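Long-range contacts in RagB/SusD family nutrient uptake outer membrane protein (Bacteroides thetaiotaomicron, PDB 7KV2), which probably binds beta-glucan at the bacterial cell surface as a SusD-family outer membrane protein serving glycan uptake: residues Y306-G311 against L362-R367; A298-I303 against L394-N399. All blocks are in the same frame, centred on the assembly; numbering follows the deposited sequence.

Contact 1: residues Y306-G311 against L362-R367; sequences YIWPNG and LSYTTR
Arg-367 lays its guanidinium flat over the ring of Tyr-306. From Arg-367 CB the chain leads to CG, which passes beside Tyr-306 CB and CD2; Arg-367 CD then sits over the ring at 3.6 Å from Tyr-306 CG, a CH-pi contact. A bend at chi3 (126°) turns the rest of the chain across the face. Arg-367 NE comes within 3.5 Å of Tyr-306 CD2, and Arg-367 NH2 ends near Tyr-306 CZ and OH. Between them Arg-367 CZ stands almost straight above the ring centre, 3.7 Å from it. With the two planes only 13° apart, this is both a stack and a cation-pi contact. The outer nitrogens are engaged as well: NH1 donates to Trp-319 O, and NH2 bonds a bound bis-tris buffer molecule (BTB), probably from the crystallisation liquor. Ile-307 CG1 lies over the rim of the opposite face of the Tyr-306 ring, while Thr-365 CG2 meets its edge.

Between the backbones, which run in nearly opposite directions, Thr-365 N donates to Tyr-306 O at 2.9 Å. Water 1 links Tyr-306 N to Thr-365 O, and water 2 joins Ile-307 O to Thr-365 OG1. This makes a short antiparallel-like pairing of two irregular loops. Further along, Tyr-364 CD1 approaches the edge of the Trp-308 indole, 3.9 Å from Trp-308 CE3, and Pro-309 CB rests 4.3 Å from Leu-362 CD2. Tyr-364 OH bonds Asp-370 OD1, and Trp-308 NE1 bonds Thr-312 O.

The loop after helix 299-303 thus meets the one between helix 346-355 and strand 373-375. Trp-308 packs against Ala-346 and Leu-350 of that helix and edge-to-face with Trp-344 of strand 343-345, while Leu-362 and Tyr-364 touch the same helix at His-353 and Gln-347.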
ATOM      1  N   TYR A 306      10.533  17.518 -10.021  1.00 18.23           N
ATOM      2  CA  TYR A 306      11.995  17.653 -10.141  1.00 16.53           C
ATOM      3  C   TYR A 306      12.369  19.142 -10.173  1.00 16.79           C
ATOM      4  O   TYR A 306      11.814  19.925 -11.010  1.00 16.44           O
ATOM      5  CB  TYR A 306      12.441  16.905 -11.397  1.00 19.03           C
ATOM      6  CG  TYR A 306      13.929  16.641 -11.486  1.00 18.43           C
ATOM      7  CD1 TYR A 306      14.596  15.956 -10.496  1.00 18.64           C
ATOM      8  CD2 TYR A 306      14.651  17.039 -12.615  1.00 18.21           C
ATOM      9  CE1 TYR A 306      15.949  15.660 -10.600  1.00 18.88           C
ATOM     10  CE2 TYR A 306      15.993  16.742 -12.737  1.00 18.07           C
ATOM     11  CZ  TYR A 306      16.633  16.038 -11.744  1.00 19.37           C
ATOM     12  OH  TYR A 306      17.952  15.740 -11.848  1.00 19.75           O
ATOM     13  N   ILE A 307      13.269  19.517  -9.264  1.00 15.06           N
ATOM     14  CA  ILE A 307      13.827  20.887  -9.097  1.00 15.78           C
ATOM     15  C   ILE A 307      12.669  21.889  -8.973  1.00 18.35           C
ATOM     16  O   ILE A 307      12.729  23.024  -9.522  1.00 18.23           O
ATOM     17  CB  ILE A 307      14.835  21.243 -10.187  1.00 17.51           C
ATOM     18  CG1 ILE A 307      15.658  20.008 -10.595  1.00 19.70           C
ATOM     19  CG2 ILE A 307      15.709  22.388  -9.712  1.00 17.64           C
ATOM     20  CD1 ILE A 307      16.661  20.284 -11.702  1.00 20.82           C
ATOM     21  N   TRP A 308      11.634  21.474  -8.242  1.00 16.64           N
ATOM     22  CA  TRP A 308      10.612  22.421  -7.714  1.00 17.02           C
ATOM     23  C   TRP A 308      11.312  23.462  -6.844  1.00 17.37           C
ATOM     24  O   TRP A 308      12.212  23.133  -6.074  1.00 17.17           O
ATOM     25  CB  TRP A 308       9.554  21.655  -6.918  1.00 17.16           C
ATOM     26  CG  TRP A 308       8.487  22.536  -6.359  1.00 18.47           C
ATOM     27  CD1 TRP A 308       8.410  23.005  -5.085  1.00 18.07           C
ATOM     28  CD2 TRP A 308       7.357  23.068  -7.063  1.00 17.68           C
ATOM     29  NE1 TRP A 308       7.266  23.747  -4.936  1.00 18.55           N
ATOM     30  CE2 TRP A 308       6.615  23.832  -6.129  1.00 17.40           C
ATOM     31  CE3 TRP A 308       6.845  22.918  -8.351  1.00 16.69           C
ATOM     32  CZ2 TRP A 308       5.442  24.492  -6.486  1.00 17.24           C
ATOM     33  CZ3 TRP A 308       5.676  23.558  -8.694  1.00 19.30           C
ATOM     34  CH2 TRP A 308       5.005  24.367  -7.777  1.00 18.30           C
ATOM     35  N   PRO A 309      10.919  24.751  -6.932  1.00 18.98           N
ATOM     36  CA  PRO A 309      11.390  25.734  -5.951  1.00 19.97           C
ATOM     37  C   PRO A 309      10.798  25.480  -4.540  1.00 21.38           C
ATOM     38  O   PRO A 309       9.702  25.930  -4.253  1.00 21.54           O
ATOM     39  CB  PRO A 309      10.940  27.043  -6.605  1.00 21.79           C
ATOM     40  CG  PRO A 309       9.699  26.674  -7.403  1.00 21.13           C
ATOM     41  CD  PRO A 309      10.035  25.308  -7.971  1.00 19.69           C
ATOM     42  N   ASN A 310      11.568  24.785  -3.714  1.00 21.36           N
ATOM     43  CA  ASN A 310      11.267  24.415  -2.308  1.00 22.25           C
ATOM     44  C   ASN A 310      10.573  25.588  -1.582  1.00 24.14           C
ATOM     45  O   ASN A 310      11.107  26.732  -1.565  1.00 21.84           O
ATOM     46  CB  ASN A 310      12.529  23.961  -1.585  1.00 24.59           C
ATOM     47  CG  ASN A 310      12.862  22.512  -1.819  1.00 24.06           C
ATOM     48  OD1 ASN A 310      12.187  21.838  -2.600  1.00 20.91           O
ATOM     49  ND2 ASN A 310      13.901  22.045  -1.148  1.00 23.76           N
ATOM     50  N   GLY A 311       9.422  25.297  -0.999  1.00 23.65           N
ATOM     51  CA  GLY A 311       8.631  26.241  -0.182  1.00 23.64           C
ATOM     52  C   GLY A 311       7.538  26.919  -0.963  1.00 23.55           C
ATOM     53  O   GLY A 311       6.568  27.389  -0.309  1.00 22.87           O
ATOM     54  N   LEU A 362       8.895  31.535 -12.258  1.00 40.70           N
ATOM     55  CA  LEU A 362       9.450  30.248 -11.774  1.00 33.76           C
ATOM     56  C   LEU A 362       9.034  29.130 -12.728  1.00 29.62           C
ATOM     57  O   LEU A 362       7.937  29.223 -13.353  1.00 28.47           O
ATOM     58  CB  LEU A 362       8.933  29.976 -10.359  1.00 34.82           C
ATOM     59  CG  LEU A 362       9.387  30.953  -9.282  1.00 35.46           C
ATOM     60  CD1 LEU A 362       8.508  30.816  -8.058  1.00 35.40           C
ATOM     61  CD2 LEU A 362      10.851  30.713  -8.931  1.00 38.50           C
ATOM     62  N   SER A 363       9.842  28.081 -12.786  1.00 26.62           N
ATOM     63  CA  SER A 363       9.467  26.791 -13.411  1.00 23.20           C
ATOM     64  C   SER A 363       9.989  25.652 -12.519  1.00 20.97           C
ATOM     65  O   SER A 363      10.890  25.879 -11.700  1.00 21.58           O
ATOM     66  CB  SER A 363       9.999  26.690 -14.818  1.00 25.64           C
ATOM     67  OG  SER A 363      11.421  26.699 -14.808  1.00 29.02           O
ATOM     68  N   TYR A 364       9.462  24.456 -12.697  1.00 19.81           N
ATOM     69  CA  TYR A 364      10.165  23.222 -12.271  1.00 19.03           C
ATOM     70  C   TYR A 364      10.692  22.573 -13.554  1.00 17.68           C
ATOM     71  O   TYR A 364      10.312  23.052 -14.623  1.00 20.77           O
ATOM     72  CB  TYR A 364       9.296  22.316 -11.387  1.00 16.05           C
ATOM     73  CG  TYR A 364       8.165  21.608 -12.081  1.00 17.37           C
ATOM     74  CD1 TYR A 364       6.932  22.210 -12.218  1.00 18.38           C
ATOM     75  CD2 TYR A 364       8.295  20.323 -12.580  1.00 16.52           C
ATOM     76  CE1 TYR A 364       5.887  21.594 -12.866  1.00 17.39           C
ATOM     77  CE2 TYR A 364       7.253  19.683 -13.226  1.00 16.48           C
ATOM     78  CZ  TYR A 364       6.049  20.327 -13.400  1.00 17.73           C
ATOM     79  OH  TYR A 364       4.980  19.753 -14.004  1.00 16.53           O
ATOM     80  N   THR A 365      11.425  21.478 -13.418  1.00 17.73           N
ATOM     81  CA  THR A 365      11.989  20.676 -14.519  1.00 17.95           C
ATOM     82  C   THR A 365      11.062  19.498 -14.830  1.00 17.81           C
ATOM     83  O   THR A 365      11.034  18.532 -14.072  1.00 17.32           O
ATOM     84  CB  THR A 365      13.437  20.284 -14.207  1.00 19.82           C
ATOM     85  OG1 THR A 365      14.179  21.496 -14.026  1.00 18.79           O
ATOM     86  CG2 THR A 365      14.045  19.482 -15.337  1.00 19.16           C
ATOM     87  N   THR A 366      10.270  19.629 -15.894  1.00 18.42           N
ATOM     88  CA  THR A 366       9.337  18.570 -16.329  1.00 18.87           C
ATOM     89  C   THR A 366      10.192  17.372 -16.738  1.00 18.63           C
ATOM     90  O   THR A 366      11.279  17.594 -17.332  1.00 21.25           O
ATOM     91  CB  THR A 366       8.392  19.047 -17.447  1.00 20.38           C
ATOM     92  OG1 THR A 366       9.117  19.391 -18.644  1.00 19.14           O
ATOM     93  CG2 THR A 366       7.551  20.238 -17.012  1.00 20.05           C
ATOM     94  N   ARG A 367       9.763  16.176 -16.386  1.00 16.51           N
ATOM     95  CA  ARG A 367      10.493  14.947 -16.766  1.00 20.98           C
ATOM     96  C   ARG A 367       9.589  14.092 -17.650  1.00 20.29           C
ATOM     97  O   ARG A 367       8.596  14.593 -18.160  1.00 18.91           O
ATOM     98  CB  ARG A 367      10.984  14.258 -15.499  1.00 22.70           C
ATOM     99  CG  ARG A 367      12.167  14.957 -14.870  1.00 23.56           C
ATOM    100  CD  ARG A 367      12.813  14.073 -13.811  1.00 22.98           C
ATOM    101  NE  ARG A 367      14.221  13.917 -14.070  1.00 20.82           N
ATOM    102  CZ  ARG A 367      15.016  13.133 -13.391  1.00 22.94           C
ATOM    103  NH1 ARG A 367      14.532  12.423 -12.388  1.00 20.59           N
ATOM    104  NH2 ARG A 367      16.304  13.080 -13.697  1.00 22.55           N
TER
HETATM  105  O   HOH W   1       9.406  16.858 -12.570  1.00 18.22           O
HETATM  106  O   HOH W   2      13.679  23.575 -12.350  1.00 21.94           O

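Contact 2: residues A298-I303 against L394-N399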
ATOM      1  N   ALA A 298      11.180   7.425   1.775  1.00 16.74           N
ATOM      2  CA  ALA A 298      11.671   8.036   0.535  1.00 17.04           C
ATOM      3  C   ALA A 298      10.503   8.451  -0.353  1.00 17.29           C
ATOM      4  O   ALA A 298      10.764   9.141  -1.349  1.00 16.70           O
ATOM      5  CB  ALA A 298      12.524   7.016  -0.203  1.00 18.20           C
ATOM      6  N   LEU A 299       9.273   7.998  -0.065  1.00 15.60           N
ATOM      7  CA  LEU A 299       8.162   8.079  -1.077  1.00 15.08           C
ATOM      8  C   LEU A 299       8.001   9.509  -1.592  1.00 14.91           C
ATOM      9  O   LEU A 299       7.952   9.709  -2.811  1.00 15.12           O
ATOM     10  CB  LEU A 299       6.876   7.449  -0.542  1.00 14.76           C
ATOM     11  CG  LEU A 299       5.644   7.605  -1.423  1.00 14.79           C
ATOM     12  CD1 LEU A 299       5.830   6.945  -2.773  1.00 13.51           C
ATOM     13  CD2 LEU A 299       4.381   7.077  -0.782  1.00 15.63           C
ATOM     14  N   PRO A 300       7.895  10.546  -0.727  1.00 14.35           N
ATOM     15  CA  PRO A 300       7.695  11.920  -1.208  1.00 14.85           C
ATOM     16  C   PRO A 300       8.831  12.391  -2.119  1.00 15.29           C
ATOM     17  O   PRO A 300       8.558  13.107  -3.038  1.00 15.44           O
ATOM     18  CB  PRO A 300       7.542  12.739   0.074  1.00 15.39           C
ATOM     19  CG  PRO A 300       7.029  11.738   1.072  1.00 15.34           C
ATOM     20  CD  PRO A 300       7.800  10.481   0.735  1.00 15.05           C
ATOM     21  N   THR A 301      10.070  11.991  -1.864  1.00 14.83           N
ATOM     22  CA  THR A 301      11.206  12.370  -2.745  1.00 15.18           C
ATOM     23  C   THR A 301      10.941  11.755  -4.127  1.00 14.89           C
ATOM     24  O   THR A 301      11.159  12.427  -5.158  1.00 16.75           O
ATOM     25  CB  THR A 301      12.557  11.934  -2.166  1.00 18.06           C
ATOM     26  OG1 THR A 301      12.815  12.670  -0.953  1.00 18.05           O
ATOM     27  CG2 THR A 301      13.668  12.192  -3.166  1.00 18.09           C
ATOM     28  N   LEU A 302      10.507  10.502  -4.182  1.00 15.72           N
ATOM     29  CA  LEU A 302      10.319   9.782  -5.482  1.00 15.55           C
ATOM     30  C   LEU A 302       9.327  10.518  -6.385  1.00 15.77           C
ATOM     31  O   LEU A 302       9.673  10.715  -7.571  1.00 16.26           O
ATOM     32  CB  LEU A 302       9.827   8.362  -5.224  1.00 15.97           C
ATOM     33  CG  LEU A 302      10.879   7.454  -4.596  1.00 17.82           C
ATOM     34  CD1 LEU A 302      10.293   6.139  -4.131  1.00 16.86           C
ATOM     35  CD2 LEU A 302      12.005   7.193  -5.577  1.00 21.87           C
ATOM     36  N   ILE A 303       8.224  11.060  -5.847  1.00 15.45           N
ATOM     37  CA  ILE A 303       7.031  11.427  -6.673  1.00 14.22           C
ATOM     38  C   ILE A 303       6.737  12.931  -6.663  1.00 15.25           C
ATOM     39  O   ILE A 303       5.743  13.328  -7.257  1.00 15.21           O
ATOM     40  CB  ILE A 303       5.832  10.606  -6.179  1.00 15.18           C
ATOM     41  CG1 ILE A 303       5.430  11.073  -4.773  1.00 16.79           C
ATOM     42  CG2 ILE A 303       6.124   9.108  -6.258  1.00 14.95           C
ATOM     43  CD1 ILE A 303       4.112  10.543  -4.281  1.00 17.68           C
ATOM     44  N   LEU A 394      15.457  10.899   2.391  1.00 25.51           N
ATOM     45  CA  LEU A 394      14.971   9.575   2.835  1.00 27.83           C
ATOM     46  C   LEU A 394      14.196   9.690   4.147  1.00 25.80           C
ATOM     47  O   LEU A 394      13.799   8.615   4.688  1.00 27.54           O
ATOM     48  CB  LEU A 394      16.185   8.645   3.007  1.00 31.68           C
ATOM     49  CG  LEU A 394      17.012   8.411   1.733  1.00 32.63           C
ATOM     50  CD1 LEU A 394      18.255   7.564   2.011  1.00 35.94           C
ATOM     51  CD2 LEU A 394      16.197   7.759   0.626  1.00 33.38           C
ATOM     52  N   ASN A 395      13.979  10.890   4.667  1.00 25.34           N
ATOM     53  CA  ASN A 395      13.427  10.985   6.047  1.00 25.32           C
ATOM     54  C   ASN A 395      12.148  11.798   6.103  1.00 22.90           C
ATOM     55  O   ASN A 395      12.027  12.594   7.041  1.00 23.41           O
ATOM     56  CB  ASN A 395      14.443  11.499   7.072  1.00 27.44           C
ATOM     57  CG  ASN A 395      15.410  10.396   7.408  1.00 31.38           C
ATOM     58  OD1 ASN A 395      15.008   9.357   7.958  1.00 30.36           O
ATOM     59  ND2 ASN A 395      16.654  10.576   6.973  1.00 34.11           N
ATOM     60  N   TRP A 396      11.221  11.591   5.166  1.00 20.35           N
ATOM     61  CA  TRP A 396       9.877  12.219   5.270  1.00 17.26           C
ATOM     62  C   TRP A 396       9.064  11.494   6.363  1.00 17.29           C
ATOM     63  O   TRP A 396       9.224  10.311   6.521  1.00 15.95           O
ATOM     64  CB  TRP A 396       9.175  12.156   3.919  1.00 17.06           C
ATOM     65  CG  TRP A 396       9.884  12.974   2.905  1.00 16.49           C
ATOM     66  CD1 TRP A 396      10.767  12.528   1.955  1.00 16.34           C
ATOM     67  CD2 TRP A 396       9.816  14.399   2.779  1.00 17.29           C
ATOM     68  NE1 TRP A 396      11.216  13.595   1.235  1.00 16.81           N
ATOM     69  CE2 TRP A 396      10.685  14.755   1.737  1.00 15.41           C
ATOM     70  CE3 TRP A 396       9.083  15.410   3.429  1.00 17.64           C
ATOM     71  CZ2 TRP A 396      10.855  16.075   1.340  1.00 18.63           C
ATOM     72  CZ3 TRP A 396       9.254  16.713   3.027  1.00 17.59           C
ATOM     73  CH2 TRP A 396      10.129  17.042   2.003  1.00 18.78           C
ATOM     74  N   ASN A 397       8.210  12.231   7.073  1.00 18.12           N
ATOM     75  CA  ASN A 397       7.418  11.721   8.212  1.00 18.70           C
ATOM     76  C   ASN A 397       6.094  11.091   7.713  1.00 19.27           C
ATOM     77  O   ASN A 397       5.385  10.517   8.556  1.00 21.85           O
ATOM     78  CB  ASN A 397       7.155  12.847   9.231  1.00 20.19           C
ATOM     79  CG  ASN A 397       6.240  13.948   8.741  1.00 23.05           C
ATOM     80  OD1 ASN A 397       5.500  13.788   7.765  1.00 25.12           O
ATOM     81  ND2 ASN A 397       6.278  15.110   9.401  1.00 26.06           N
ATOM     82  N   ASN A 398       5.786  11.083   6.415  1.00 16.97           N
ATOM     83  CA  ASN A 398       4.457  10.589   5.942  1.00 16.19           C
ATOM     84  C   ASN A 398       4.267   9.100   6.229  1.00 15.18           C
ATOM     85  O   ASN A 398       4.869   8.229   5.523  1.00 15.44           O
ATOM     86  CB  ASN A 398       4.253  10.810   4.440  1.00 16.04           C
ATOM     87  CG  ASN A 398       4.474  12.233   4.008  1.00 16.75           C
ATOM     88  OD1 ASN A 398       5.600  12.749   4.123  1.00 15.32           O
ATOM     89  ND2 ASN A 398       3.399  12.858   3.537  1.00 16.05           N
ATOM     90  N   ASN A 399       3.402   8.733   7.162  1.00 14.19           N
ATOM     91  CA  ASN A 399       3.033   7.306   7.279  1.00 13.96           C
ATOM     92  C   ASN A 399       2.388   6.787   5.978  1.00 13.86           C
ATOM     93  O   ASN A 399       1.708   7.533   5.255  1.00 12.78           O
ATOM     94  CB  ASN A 399       2.035   7.086   8.419  1.00 14.29           C
ATOM     95  CG  ASN A 399       2.613   7.246   9.805  1.00 15.85           C
ATOM     96  OD1 ASN A 399       3.792   7.602   9.983  1.00 16.37           O
ATOM     97  ND2 ASN A 399       1.756   6.988  10.789  1.00 13.52           N
TER
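Ala-298 begins the contact, its CB 3.8 Å from Leu-394 CD2; its own N is held by Asp-61 OD2. Two residues on, Pro-300 lies over one face of the Trp-396 indole. Pro-300 CB stands 3.7 Å from the centroid of the five-membered ring, close to the ring normal, a CH-pi contact. Pro-300 CG reaches back to Trp-396 CB at 3.6 Å. On its way it also comes 3.5 Å from Asn-398 OD1. Thr-301 meets the same indole at its edge: Trp-396 NE1 donates to Thr-301 OG1 at 2.9 Å, with the oxygen only 7° out of the ring plane. With chi1 at -66°, Thr-301 OG1 is turned to that edge, where it accepts from the indole and itself donates to Glu-393 O, tying the helix to this loop through both roles. A leucine in place of Trp-396 would probably leave Thr-301 OG1 without its indole donor and open a gap against Pro-300. Here an irregular loop leading into strand 400-404 is clasped to the short helix 299-303 by a tryptophan held at face and edge, an internal join within the SusD-family region of the protein.

How the contacts relate
Contact 2 is wholly buried, its centre about 14 Å from that of the chain, whereas the centre of contact 1 lies about 27 Å out and that contact is only partly buried; their own centres are about 17 Å apart. The chain runs almost directly from 298-303 into 306-311, and contact 1 is nested within the loop that contact 2 closes. Both therefore fasten successive parts of one passage of chain to later loops of the SusD-family region. Their chemistry differs with their place: near the surface, a charged group stacks on an aromatic ring and waters supplement the backbone pairing; inside, a proline and a hydroxyl hold one indole. Trp-319 borders both, pairing by backbone with Thr-301.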